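Local structure of PrimPol AEP domain (PP-N190) (Cyanophage S-2L, 6ZP9) at residues A[185-188]-A[189-192]. The protein probably synthesises DNA as the catalytic archaeo-eukaryotic primase (AEP) domain of a phage primase-polymerase, copying a genome that carries 2-aminoadenine in place of adenine. Numbering follows the deposited sequence.
Sequences LYDP and GQML. With CA (calcium ion), chain C.
With CG of Asp187 trans to its own backbone nitrogen (chi1 173°), the side chain places the carboxylate at the open N-terminal end of the following helix, where OD2 meets the amide of Gln190. This is the N-cap: Gln190 N donates to Asp187 OD2 over 2.9 Å, reaching the anti side of that oxygen about 16° out of the carboxylate plane. The other oxygen, Asp187 OD1, accepts from a water 2.6 Å away, and the same water accepts from Gly189 N, so a solvent bridge backs up the direct capping bond. OD1 also accepts from His130 NE2, which helps fix the rotation of the carboxylate. A second water joins Asp187 N to Gln190 OE1, tying the Gln190 side chain back to the cap residue.

Regular helical bonding starts at once: Met191 N donates to Asp187 O at 2.9 Å, and Leu192 N to Pro188 O at 3.0 Å. Pro188, with no N-H to offer, occupies the first position after the cap. Met191 bends at chi2 and chi3, which carries its CE over one face of the Tyr186 ring, 4.2 Å from the centroid and 28° off the normal, a CH-pi contact. Two residues before the cap, Leu185 O binds a calcium ion at 2.3 Å, alongside four waters.

Tyr186 also packs edge-to-face with Trp127 of strand 123-129, while its OH is hydrogen-bonded to Arg111 O. The cap itself joins the loop after strand 177-179 to the C-terminal helix 188-194, whose Met191 and Leu192 rest on Leu141 of helix 135-149.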
loop_
_atom_site.group_PDB
_atom_site.type_symbol
_atom_site.label_atom_id
_atom_site.label_comp_id
_atom_site.label_asym_id
_atom_site.label_seq_id
_atom_site.Cartn_x
_atom_site.Cartn_y
_atom_site.Cartn_z
ATOM N N LEU A 185 8.484 -10.058 10.234
ATOM C CA LEU A 185 7.833 -10.795 9.160
ATOM C C LEU A 185 6.865 -11.792 9.780
ATOM O O LEU A 185 7.204 -12.455 10.765
ATOM C CB LEU A 185 8.859 -11.517 8.291
ATOM C CG LEU A 185 9.850 -10.609 7.546
ATOM C CD1 LEU A 185 10.857 -11.403 6.733
ATOM C CD2 LEU A 185 9.099 -9.631 6.671
ATOM N N TYR A 186 5.665 -11.888 9.215
ATOM C CA TYR A 186 4.608 -12.731 9.754
ATOM C C TYR A 186 4.493 -14.018 8.953
ATOM O O TYR A 186 4.994 -14.136 7.832
ATOM C CB TYR A 186 3.261 -11.990 9.769
ATOM C CG TYR A 186 3.204 -10.968 10.869
ATOM C CD1 TYR A 186 2.824 -11.327 12.151
ATOM C CD2 TYR A 186 3.596 -9.656 10.642
ATOM C CE1 TYR A 186 2.807 -10.407 13.173
ATOM C CE2 TYR A 186 3.585 -8.719 11.664
ATOM C CZ TYR A 186 3.195 -9.104 12.930
ATOM O OH TYR A 186 3.177 -8.182 13.956
ATOM N N ASP A 187 3.827 -14.987 9.554
ATOM C CA ASP A 187 3.541 -16.235 8.891
ATOM C C ASP A 187 2.065 -16.290 8.554
ATOM O O ASP A 187 1.230 -16.023 9.428
ATOM C CB ASP A 187 3.920 -17.416 9.779
ATOM C CG ASP A 187 3.491 -18.737 9.193
ATOM O OD1 ASP A 187 4.204 -19.239 8.299
ATOM O OD2 ASP A 187 2.435 -19.260 9.616
ATOM N N PRO A 188 1.707 -16.607 7.309
ATOM C CA PRO A 188 0.287 -16.553 6.920
ATOM C C PRO A 188 -0.597 -17.536 7.671
ATOM O O PRO A 188 -1.786 -17.256 7.882
ATOM C CB PRO A 188 0.323 -16.869 5.418
ATOM C CG PRO A 188 1.679 -17.462 5.167
ATOM C CD PRO A 188 2.593 -16.853 6.164
ATOM N N GLY A 189 -0.060 -18.687 8.069
ATOM C CA GLY A 189 -0.858 -19.621 8.844
ATOM C C GLY A 189 -1.133 -19.111 10.243
ATOM O O GLY A 189 -2.253 -19.227 10.746
ATOM N N GLN A 190 -0.118 -18.543 10.892
ATOM C CA GLN A 190 -0.335 -17.921 12.192
ATOM C C GLN A 190 -1.315 -16.765 12.075
ATOM O O GLN A 190 -2.170 -16.575 12.942
ATOM C CB GLN A 190 0.998 -17.443 12.779
ATOM C CG GLN A 190 1.993 -18.566 13.011
ATOM C CD GLN A 190 3.172 -18.140 13.865
ATOM O OE1 GLN A 190 3.970 -17.290 13.465
ATOM N NE2 GLN A 190 3.282 -18.723 15.055
ATOM N N MET A 191 -1.214 -15.990 10.995
ATOM C CA MET A 191 -2.111 -14.855 10.809
ATOM C C MET A 191 -3.550 -15.322 10.633
ATOM O O MET A 191 -4.490 -14.669 11.109
ATOM C CB MET A 191 -1.649 -14.021 9.606
ATOM C CG MET A 191 -2.412 -12.729 9.422
ATOM S SD MET A 191 -2.071 -11.552 10.750
ATOM C CE MET A 191 -0.536 -10.844 10.146
ATOM N N LEU A 192 -3.743 -16.462 9.967
ATOM C CA LEU A 192 -5.090 -16.991 9.789
ATOM C C LEU A 192 -5.735 -17.342 11.126
ATOM O O LEU A 192 -6.957 -17.247 11.265
ATOM C CB LEU A 192 -5.046 -18.209 8.870
ATOM C CG LEU A 192 -6.371 -18.683 8.273
ATOM C CD1 LEU A 192 -7.084 -17.543 7.543
ATOM C CD2 LEU A 192 -6.119 -19.842 7.334
HETATM CA CA CA C . 8.312 -13.267 12.661
HETATM O O HOH W 1 3.635 -14.832 12.623
HETATM O O HOH W 2 2.221 -20.443 7.065
HETATM O O HOH W 3 7.728 -15.557 12.294
HETATM O O HOH W 4 9.313 -13.986 14.750
HETATM O O HOH W 5 5.994 -13.216 13.721
HETATM O O HOH W 6 7.244 -11.314 14.053
#